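Local coordinates for aspartate aminotransferase (Giardia lamblia, PDB 3MEB), which probably catalyses the reversible transfer of the amino group of L-aspartate to 2-oxoglutarate, giving oxaloacetate and L-glutamate, with pyridoxal 5'-phosphate as cofactor, at residues A77-D82 with A326-Y331; F138-M143 with K164-L169; Y176-K181 with L185-S190. All coordinates share one frame; numbering follows the deposited sequence.

Overall arrangement
Contact 1 is fully buried and joins helix 70-81 to helix 327-337 beside the second subunit. Contact 2, partly buried, pairs the C-terminal ends of helices 127-142 and 157-166; its segments also touch the second subunit, but its centre lies about 34 Å from that of contact 1. Contact 3 folds the chain back on itself between strand 174-176 and helix 189-198, within one subunit. No two contacts share a helix or strand, though contacts 2 and 3 both lie within the chain loop closed by contact 1. The chemistry differs: one isoleucine packed between a histidine and the CB of a tyrosine, then a histidine–phenylalanine pair with a water, then backbone hydrogen bonds and a salt bridge.

Contact 1: residues A77-D82 with A326-Y331; sequences AIISSD and AIHGAY
Ile79, His328 and Tyr331 make the whole of this contact, and the delta methyl of Ile79 is what does most of the touching. It reaches across from the last turn of helix 70-81 to the first turn of helix 327-337, ending 3.4 Å from CE1 of His328, measured from CD1 of Ile79. The methyl meets the imidazole at a slant, near its CE1–NE2 side. On the Tyr331 side the same CD1 lies 3.9 Å from CB of Tyr331, and CG2 of Ile79 adds a looser touch on that CB at 4.1 Å.

The torsions explain the reach. In Ile79, CG1 sits between the backbone N and the carbonyl carbon (chi1 65°), and beyond it the chain is fully extended, which drives CD1 straight at the neighbouring helix. His328 swings its ring anti to the backbone N (chi1 -161°) and brings CE1 toward that methyl. Tyr331 offers Ile79 little but its CB; its ring heads elsewhere, lying nearly parallel to Phe96 and edge-to-face with Tyr86, with OH hydrogen-bonded to the backbone O of Asn87. NE2 of His328 is held by a hydrogen bond to OE2 of Glu76, three residues before Ile79 on the same helix, so a polar tie runs beside the greasy one.

Both helices lie at the dimer interface. His328 stacks on His328 of the second subunit, and Ser80 OG bonds to Ser80 OG of that chain. Within its own chain, Ile79 is further packed by Ile332 and Val335, farther along helix 327-337, and by Tyr86 in the loop after helix 70-81.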
loop_
_atom_site.group_PDB
_atom_site.type_symbol
_atom_site.label_atom_id
_atom_site.label_comp_id
_atom_site.label_asym_id
_atom_site.label_seq_id
_atom_site.Cartn_x
_atom_site.Cartn_y
_atom_site.Cartn_z
ATOM N N ALA A 77 3.829 -21.461 -8.737
ATOM C CA ALA A 77 3.179 -22.755 -8.828
ATOM C C ALA A 77 2.894 -23.324 -7.434
ATOM O O ALA A 77 1.863 -23.982 -7.232
ATOM C CB ALA A 77 4.013 -23.719 -9.633
ATOM N N ILE A 78 3.809 -23.106 -6.479
ATOM C CA ILE A 78 3.592 -23.643 -5.154
ATOM C C ILE A 78 2.403 -22.926 -4.503
ATOM O O ILE A 78 1.470 -23.565 -3.977
ATOM C CB ILE A 78 4.844 -23.504 -4.240
ATOM C CG1 ILE A 78 5.943 -24.483 -4.662
ATOM C CG2 ILE A 78 4.470 -23.721 -2.735
ATOM C CD1 ILE A 78 7.322 -24.145 -4.108
ATOM N N ILE A 79 2.419 -21.592 -4.514
ATOM C CA ILE A 79 1.424 -20.876 -3.722
ATOM C C ILE A 79 0.080 -20.878 -4.429
ATOM O O ILE A 79 -0.936 -20.794 -3.771
ATOM C CB ILE A 79 1.849 -19.423 -3.370
ATOM C CG1 ILE A 79 1.967 -18.561 -4.628
ATOM C CG2 ILE A 79 3.151 -19.438 -2.638
ATOM C CD1 ILE A 79 2.413 -17.109 -4.347
ATOM N N SER A 80 0.061 -20.989 -5.755
ATOM C CA SER A 80 -1.217 -20.999 -6.508
ATOM C C SER A 80 -1.978 -22.345 -6.401
ATOM O O SER A 80 -3.145 -22.405 -6.727
ATOM C CB SER A 80 -0.984 -20.629 -7.983
ATOM O OG SER A 80 -0.397 -19.305 -8.093
ATOM N N SER A 81 -1.298 -23.388 -5.912
ATOM C CA SER A 81 -1.816 -24.766 -5.861
ATOM C C SER A 81 -2.611 -25.111 -4.591
ATOM O O SER A 81 -3.383 -26.085 -4.597
ATOM C CB SER A 81 -0.670 -25.756 -5.994
ATOM O OG SER A 81 -0.084 -25.627 -7.273
ATOM N N ASP A 82 -2.375 -24.373 -3.502
ATOM C CA ASP A 82 -3.098 -24.615 -2.248
ATOM C C ASP A 82 -3.477 -23.267 -1.659
ATOM O O ASP A 82 -2.678 -22.640 -0.969
ATOM C CB ASP A 82 -2.230 -25.397 -1.258
ATOM C CG ASP A 82 -2.930 -25.684 0.048
ATOM O OD1 ASP A 82 -4.014 -25.113 0.311
ATOM O OD2 ASP A 82 -2.402 -26.503 0.829
ATOM N N ALA A 326 0.604 -6.257 1.641
ATOM C CA ALA A 326 0.030 -7.126 0.629
ATOM C C ALA A 326 0.676 -8.515 0.594
ATOM O O ALA A 326 1.889 -8.647 0.534
ATOM C CB ALA A 326 0.112 -6.472 -0.745
ATOM N N ILE A 327 -0.146 -9.547 0.582
ATOM C CA ILE A 327 0.326 -10.907 0.846
ATOM C C ILE A 327 1.078 -11.595 -0.298
ATOM O O ILE A 327 1.952 -12.398 -0.056
ATOM C CB ILE A 327 -0.813 -11.809 1.294
ATOM C CG1 ILE A 327 -1.899 -11.987 0.208
ATOM C CG2 ILE A 327 -1.454 -11.267 2.597
ATOM C CD1 ILE A 327 -3.171 -12.763 0.701
ATOM N N HIS A 328 0.749 -11.286 -1.540
ATOM C CA HIS A 328 1.183 -12.156 -2.638
ATOM C C HIS A 328 2.681 -12.150 -2.842
ATOM O O HIS A 328 3.316 -13.224 -2.966
ATOM C CB HIS A 328 0.480 -11.843 -3.955
ATOM C CG HIS A 328 0.572 -12.985 -4.930
ATOM N ND1 HIS A 328 -0.163 -14.128 -4.775
ATOM C CD2 HIS A 328 1.356 -13.186 -6.009
ATOM C CE1 HIS A 328 0.145 -14.988 -5.728
ATOM N NE2 HIS A 328 1.074 -14.446 -6.492
ATOM N N GLY A 329 3.277 -10.954 -2.823
ATOM C CA GLY A 329 4.726 -10.864 -2.921
ATOM C C GLY A 329 5.431 -11.462 -1.722
ATOM O O GLY A 329 6.550 -11.997 -1.851
ATOM N N ALA A 330 4.837 -11.296 -0.546
ATOM C CA ALA A 330 5.399 -11.868 0.716
ATOM C C ALA A 330 5.485 -13.393 0.643
ATOM O O ALA A 330 6.483 -14.000 1.065
ATOM C CB ALA A 330 4.536 -11.486 1.922
ATOM N N TYR A 331 4.429 -14.002 0.153
ATOM C CA TYR A 331 4.399 -15.452 -0.115
ATOM C C TYR A 331 5.516 -15.877 -1.078
ATOM O O TYR A 331 6.292 -16.827 -0.807
ATOM C CB TYR A 331 3.026 -15.830 -0.690
ATOM C CG TYR A 331 1.835 -15.945 0.275
ATOM C CD1 TYR A 331 1.994 -16.276 1.615
ATOM C CD2 TYR A 331 0.523 -15.820 -0.212
ATOM C CE1 TYR A 331 0.871 -16.432 2.469
ATOM C CE2 TYR A 331 -0.572 -15.971 0.605
ATOM C CZ TYR A 331 -0.415 -16.270 1.945
ATOM O OH TYR A 331 -1.551 -16.434 2.720
#

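Contact 2: residues F138-M143 with K164-L169; sequences FLHLWM and KVFNKL
His140 and Phe166 join the C-terminal ends of two helices, 127-142 and 157-166, in the large cofactor-binding domain of this aminotransferase; the first of these helices starts at Ser127, Gly128 and Thr129 of the pyridoxal-phosphate pocket. The two aromatic rings are tilted rather than stacked, with planes 51° apart and centroids separated by 4.4 Å. They come closest where ND1 of His140 lies 3.2 Å from CD1 of Phe166. Behind this, CB of His140 rests over the phenyl face, a CH-pi contact 4.0 Å from the Phe166 centroid. His140 gets there by setting CG anti to its own N (chi1 -174°), which throws the imidazole outward from helix 127-142 and past the Phe166 ring.

Val165 packs on the same histidine, its CG1 3.8 Å from CB of His140, while its carbonyl O approaches the ring carbon CD2 at a slant. A water completes the join: it lies 3.1 Å from NE2 of His140 and donates to the O of Phe166 at a modelled distance that is unusually short. Helix 157-166 stops here; Asn167 takes a positive phi, and its OD1 receives the N-H of Leu169 in an Asx turn. Tyr162, one turn back, stacks on Phe166.

The histidine is thus used on two sides at once. Its CB and ring lean on hydrocarbon and phenyl, whereas NE2 reaches a water that also serves a carbonyl at the helix end. If that water is placed correctly, it probably restrains the imidazole's rotation without a direct hydrogen bond between the two segments.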
loop_
_atom_site.group_PDB
_atom_site.type_symbol
_atom_site.label_atom_id
_atom_site.label_comp_id
_atom_site.label_asym_id
_atom_site.label_seq_id
_atom_site.Cartn_x
_atom_site.Cartn_y
_atom_site.Cartn_z
ATOM N N PHE A 138 8.261 7.470 10.645
ATOM C CA PHE A 138 8.698 6.892 11.935
ATOM C C PHE A 138 9.685 7.834 12.639
ATOM O O PHE A 138 9.558 8.138 13.812
ATOM C CB PHE A 138 9.320 5.519 11.679
ATOM C CG PHE A 138 9.862 4.829 12.919
ATOM C CD1 PHE A 138 9.054 3.982 13.660
ATOM C CD2 PHE A 138 11.188 4.967 13.281
ATOM C CE1 PHE A 138 9.555 3.303 14.799
ATOM C CE2 PHE A 138 11.698 4.305 14.427
ATOM C CZ PHE A 138 10.875 3.472 15.185
ATOM N N LEU A 139 10.679 8.296 11.901
ATOM C CA LEU A 139 11.695 9.166 12.474
ATOM C C LEU A 139 11.179 10.572 12.706
ATOM O O LEU A 139 11.544 11.203 13.721
ATOM C CB LEU A 139 12.950 9.182 11.580
ATOM C CG LEU A 139 13.719 7.855 11.458
ATOM C CD1 LEU A 139 14.840 7.950 10.447
ATOM C CD2 LEU A 139 14.228 7.397 12.846
ATOM N N HIS A 140 10.346 11.091 11.804
ATOM C CA HIS A 140 9.836 12.444 11.986
ATOM C C HIS A 140 8.932 12.550 13.219
ATOM O O HIS A 140 8.891 13.585 13.910
ATOM C CB HIS A 140 9.095 12.922 10.721
ATOM C CG HIS A 140 8.672 14.351 10.796
ATOM N ND1 HIS A 140 9.566 15.374 11.016
ATOM C CD2 HIS A 140 7.449 14.926 10.705
ATOM C CE1 HIS A 140 8.916 16.525 11.014
ATOM N NE2 HIS A 140 7.627 16.277 10.846
ATOM N N LEU A 141 8.190 11.488 13.489
ATOM C CA LEU A 141 7.349 11.408 14.688
ATOM C C LEU A 141 8.197 11.260 15.950
ATOM O O LEU A 141 7.959 11.965 16.930
ATOM C CB LEU A 141 6.340 10.254 14.590
ATOM C CG LEU A 141 5.191 10.479 13.559
ATOM C CD1 LEU A 141 4.303 9.250 13.408
ATOM C CD2 LEU A 141 4.370 11.731 13.888
ATOM N N TRP A 142 9.202 10.374 15.919
ATOM C CA TRP A 142 10.014 10.086 17.107
ATOM C C TRP A 142 11.058 11.155 17.450
ATOM O O TRP A 142 11.311 11.412 18.639
ATOM C CB TRP A 142 10.692 8.732 16.941
ATOM C CG TRP A 142 11.615 8.351 18.102
ATOM C CD1 TRP A 142 12.941 8.182 18.046
ATOM C CD2 TRP A 142 11.236 8.193 19.471
ATOM N NE1 TRP A 142 13.439 7.858 19.292
ATOM C CE2 TRP A 142 12.404 7.877 20.191
ATOM C CE3 TRP A 142 10.016 8.246 20.148
ATOM C CZ2 TRP A 142 12.391 7.616 21.571
ATOM C CZ3 TRP A 142 9.993 7.999 21.508
ATOM C CH2 TRP A 142 11.186 7.688 22.215
ATOM N N MET A 143 11.690 11.711 16.429
ATOM C CA MET A 143 12.773 12.655 16.574
ATOM C C MET A 143 12.503 13.882 15.689
ATOM O O MET A 143 13.254 14.163 14.747
ATOM C CB MET A 143 14.165 12.024 16.308
ATOM C CG MET A 143 14.361 11.190 15.040
ATOM S SD MET A 143 15.998 10.363 14.962
ATOM C CE MET A 143 15.777 9.107 16.207
ATOM N N LYS A 164 5.856 14.781 1.564
ATOM C CA LYS A 164 4.568 14.435 2.165
ATOM C C LYS A 164 4.691 14.205 3.695
ATOM O O LYS A 164 3.724 14.507 4.419
ATOM C CB LYS A 164 3.934 13.223 1.445
ATOM C CG LYS A 164 2.711 12.614 2.190
ATOM C CD LYS A 164 1.907 11.634 1.321
ATOM C CE LYS A 164 0.817 10.936 2.155
ATOM N NZ LYS A 164 -0.145 10.153 1.332
ATOM N N VAL A 165 5.844 13.700 4.191
ATOM C CA VAL A 165 6.008 13.446 5.634
ATOM C C VAL A 165 6.414 14.728 6.394
ATOM O O VAL A 165 5.855 15.039 7.434
ATOM C CB VAL A 165 6.990 12.288 5.927
ATOM C CG1 VAL A 165 7.295 12.128 7.458
ATOM C CG2 VAL A 165 6.417 10.945 5.344
ATOM N N PHE A 166 7.369 15.471 5.859
ATOM C CA PHE A 166 8.045 16.516 6.647
ATOM C C PHE A 166 7.509 17.885 6.292
ATOM O O PHE A 166 7.545 18.773 7.129
ATOM C CB PHE A 166 9.537 16.532 6.371
ATOM C CG PHE A 166 10.310 15.390 6.979
ATOM C CD1 PHE A 166 10.999 15.557 8.174
ATOM C CD2 PHE A 166 10.368 14.168 6.344
ATOM C CE1 PHE A 166 11.726 14.518 8.735
ATOM C CE2 PHE A 166 11.098 13.125 6.875
ATOM C CZ PHE A 166 11.780 13.287 8.078
ATOM N N ASN A 167 6.986 18.029 5.069
ATOM C CA ASN A 167 6.656 19.337 4.464
ATOM C C ASN A 167 7.949 20.093 4.152
ATOM O O ASN A 167 8.525 20.744 5.034
ATOM C CB ASN A 167 5.690 20.165 5.338
ATOM C CG ASN A 167 5.231 21.493 4.674
ATOM O OD1 ASN A 167 6.016 22.208 4.042
ATOM N ND2 ASN A 167 3.959 21.846 4.882
ATOM N N LYS A 168 8.391 19.969 2.893
ATOM C CA LYS A 168 9.554 20.675 2.349
ATOM C C LYS A 168 9.675 22.116 2.759
ATOM O O LYS A 168 10.788 22.596 2.925
ATOM C CB LYS A 168 9.533 20.707 0.811
ATOM C CG LYS A 168 10.119 19.498 0.152
ATOM C CD LYS A 168 10.890 19.864 -1.138
ATOM C CE LYS A 168 10.005 20.292 -2.289
ATOM N NZ LYS A 168 10.610 19.771 -3.541
ATOM N N LEU A 169 8.560 22.825 2.843
ATOM C CA LEU A 169 8.619 24.278 3.047
ATOM C C LEU A 169 8.746 24.667 4.517
ATOM O O LEU A 169 9.385 25.689 4.823
ATOM C CB LEU A 169 7.402 24.973 2.422
ATOM C CG LEU A 169 7.438 25.221 0.906
ATOM C CD1 LEU A 169 7.776 23.952 0.123
ATOM C CD2 LEU A 169 6.092 25.782 0.464
HETATM O O HOH W 1 6.655 18.874 9.511
#

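Contact 3: residues Y176-K181 with L185-S190; sequences YTYLRK and LEIDFS. With EDO (1,2-ethanediol), chain J.
Tyr178 and Ile187 face each other across a tight return of the chain: CG1 of Ile187 lies over one face of the phenol ring, 4.1 Å from the Tyr178 centroid and 16° off the normal. CD1 of Ile187 follows along the ring to 3.7 Å from CZ of Tyr178, while CG2 of Ile187 lies by the carbonyl O of Tyr178. The tyrosine's chi1 of -160° turns the ring away from its own N, and the hydroxyl then bonds to the O of Ile217 and accepts a hydrogen bond from a 1,2-ethanediol probably left by the crystallisation liquor.

Under these side chains the backbones form a single beta bridge between Leu179 and Ile187. Asp188 N gives its hydrogen to Tyr178 O at 2.9 Å, and Arg180 N to Glu186 O at 3.0 Å. The delta methyls of Leu179 bend back to 185-190: CD1 meets CD2 of Leu185, and CD2 lies by the backbone O of Glu186. Thr177 sets CG2 crosswise against CB of Asp188, 3.7 Å away.

Farther along, Arg180 and Glu186 cross at an angle. The guanidinium meets OE1 edge-on in a salt bridge, its plane turned 54° from the carboxylate; the modelled NH1 to OE1 spacing is too short to take literally. NH2 of Arg180 has a second acid in Asp182.

The beta bridge pinches the connection from strand 174-176, outermost in this chain's seven-stranded sheet, to helix 189-198, with Asp188 at the helix's N-cap position. Tyr178 packs back on Pro151 of strand 148-151 and stacks with His212, while Ile187 leans on Thr192 in the helix.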
loop_
_atom_site.group_PDB
_atom_site.type_symbol
_atom_site.label_atom_id
_atom_site.label_comp_id
_atom_site.label_asym_id
_atom_site.label_seq_id
_atom_site.Cartn_x
_atom_site.Cartn_y
_atom_site.Cartn_z
ATOM N N TYR A 176 24.175 16.400 1.743
ATOM C CA TYR A 176 25.609 16.187 1.858
ATOM C C TYR A 176 26.167 16.050 0.452
ATOM O O TYR A 176 25.465 15.612 -0.462
ATOM C CB TYR A 176 25.954 14.993 2.747
ATOM C CG TYR A 176 25.445 13.642 2.319
ATOM C CD1 TYR A 176 26.200 12.829 1.475
ATOM C CD2 TYR A 176 24.232 13.153 2.774
ATOM C CE1 TYR A 176 25.770 11.601 1.086
ATOM C CE2 TYR A 176 23.774 11.898 2.379
ATOM C CZ TYR A 176 24.525 11.141 1.518
ATOM O OH TYR A 176 24.110 9.896 1.142
ATOM N N THR A 177 27.419 16.459 0.279
ATOM C CA THR A 177 28.053 16.398 -1.012
ATOM C C THR A 177 28.146 14.940 -1.459
ATOM O O THR A 177 28.613 14.056 -0.717
ATOM C CB THR A 177 29.467 16.978 -0.975
ATOM O OG1 THR A 177 29.387 18.379 -0.724
ATOM C CG2 THR A 177 30.182 16.736 -2.283
ATOM N N TYR A 178 27.705 14.720 -2.681
ATOM C CA TYR A 178 27.869 13.427 -3.310
ATOM C C TYR A 178 28.796 13.562 -4.529
ATOM O O TYR A 178 30.005 13.438 -4.337
ATOM C CB TYR A 178 26.517 12.782 -3.578
ATOM C CG TYR A 178 26.627 11.280 -3.778
ATOM C CD1 TYR A 178 26.765 10.431 -2.692
ATOM C CD2 TYR A 178 26.595 10.727 -5.037
ATOM C CE1 TYR A 178 26.868 9.076 -2.851
ATOM C CE2 TYR A 178 26.698 9.323 -5.218
ATOM C CZ TYR A 178 26.825 8.524 -4.096
ATOM O OH TYR A 178 26.941 7.163 -4.197
ATOM N N LEU A 179 28.300 13.838 -5.741
ATOM C CA LEU A 179 29.180 13.980 -6.928
ATOM C C LEU A 179 29.876 15.321 -6.959
ATOM O O LEU A 179 29.399 16.282 -6.353
ATOM C CB LEU A 179 28.382 13.844 -8.220
ATOM C CG LEU A 179 27.641 12.533 -8.487
ATOM C CD1 LEU A 179 26.914 12.637 -9.852
ATOM C CD2 LEU A 179 28.611 11.335 -8.417
ATOM N N ARG A 180 30.957 15.403 -7.730
ATOM C CA ARG A 180 31.778 16.623 -7.848
ATOM C C ARG A 180 31.042 17.775 -8.459
ATOM O O ARG A 180 30.265 17.587 -9.385
ATOM C CB ARG A 180 32.994 16.394 -8.736
ATOM C CG ARG A 180 33.835 15.237 -8.353
ATOM C CD ARG A 180 35.264 15.432 -8.703
ATOM N NE ARG A 180 35.483 15.871 -10.078
ATOM C CZ ARG A 180 36.456 15.403 -10.868
ATOM N NH1 ARG A 180 37.284 14.440 -10.453
ATOM N NH2 ARG A 180 36.580 15.875 -12.103
ATOM N N LYS A 181 31.365 18.977 -7.996
ATOM C CA LYS A 181 30.771 20.196 -8.534
ATOM C C LYS A 181 30.847 20.226 -10.065
ATOM O O LYS A 181 29.830 20.498 -10.724
ATOM C CB LYS A 181 31.440 21.444 -7.943
ATOM N N LEU A 185 31.741 12.219 -13.028
ATOM C CA LEU A 185 31.175 11.079 -12.283
ATOM C C LEU A 185 32.163 10.508 -11.267
ATOM O O LEU A 185 32.695 9.398 -11.425
ATOM C CB LEU A 185 30.724 9.944 -13.225
ATOM C CG LEU A 185 29.540 10.167 -14.143
ATOM C CD1 LEU A 185 29.111 8.850 -14.857
ATOM C CD2 LEU A 185 28.419 10.747 -13.316
ATOM N N GLU A 186 32.402 11.285 -10.220
ATOM C CA GLU A 186 33.233 10.853 -9.106
ATOM C C GLU A 186 32.677 11.536 -7.859
ATOM O O GLU A 186 32.253 12.683 -7.933
ATOM C CB GLU A 186 34.689 11.249 -9.354
ATOM C CG GLU A 186 35.597 10.952 -8.156
ATOM C CD GLU A 186 37.005 11.501 -8.291
ATOM O OE1 GLU A 186 37.215 12.473 -9.047
ATOM O OE2 GLU A 186 37.909 10.950 -7.621
ATOM N N ILE A 187 32.635 10.814 -6.750
ATOM C CA ILE A 187 32.206 11.364 -5.480
ATOM C C ILE A 187 33.309 12.269 -4.891
ATOM O O ILE A 187 34.474 11.868 -4.760
ATOM C CB ILE A 187 31.814 10.253 -4.472
ATOM C CG1 ILE A 187 30.627 9.466 -5.002
ATOM C CG2 ILE A 187 31.497 10.874 -3.043
ATOM C CD1 ILE A 187 30.479 8.042 -4.478
ATOM N N ASP A 188 32.919 13.481 -4.520
ATOM C CA ASP A 188 33.832 14.453 -3.917
ATOM C C ASP A 188 33.942 14.095 -2.447
ATOM O O ASP A 188 33.444 14.818 -1.568
ATOM C CB ASP A 188 33.281 15.853 -4.138
ATOM C CG ASP A 188 34.145 16.939 -3.551
ATOM O OD1 ASP A 188 35.299 16.661 -3.109
ATOM O OD2 ASP A 188 33.661 18.091 -3.534
ATOM N N PHE A 189 34.633 12.986 -2.190
ATOM C CA PHE A 189 34.581 12.298 -0.912
ATOM C C PHE A 189 35.125 13.100 0.262
ATOM O O PHE A 189 34.643 12.983 1.395
ATOM C CB PHE A 189 35.237 10.918 -0.995
ATOM C CG PHE A 189 34.961 10.075 0.201
ATOM C CD1 PHE A 189 33.663 9.681 0.506
ATOM C CD2 PHE A 189 35.977 9.735 1.071
ATOM C CE1 PHE A 189 33.405 8.933 1.641
ATOM C CE2 PHE A 189 35.727 8.987 2.211
ATOM C CZ PHE A 189 34.450 8.582 2.494
ATOM N N SER A 190 36.108 13.943 -0.023
ATOM C CA SER A 190 36.631 14.894 0.953
ATOM C C SER A 190 35.492 15.757 1.514
ATOM O O SER A 190 35.323 15.891 2.745
ATOM C CB SER A 190 37.724 15.742 0.273
ATOM O OG SER A 190 38.491 16.466 1.211
HETATM C C1 EDO J . 26.172 5.383 -1.659
HETATM O O1 EDO J . 25.205 6.226 -2.312
HETATM C C2 EDO J . 26.489 4.161 -2.523
HETATM O O2 EDO J . 27.705 3.512 -2.166
#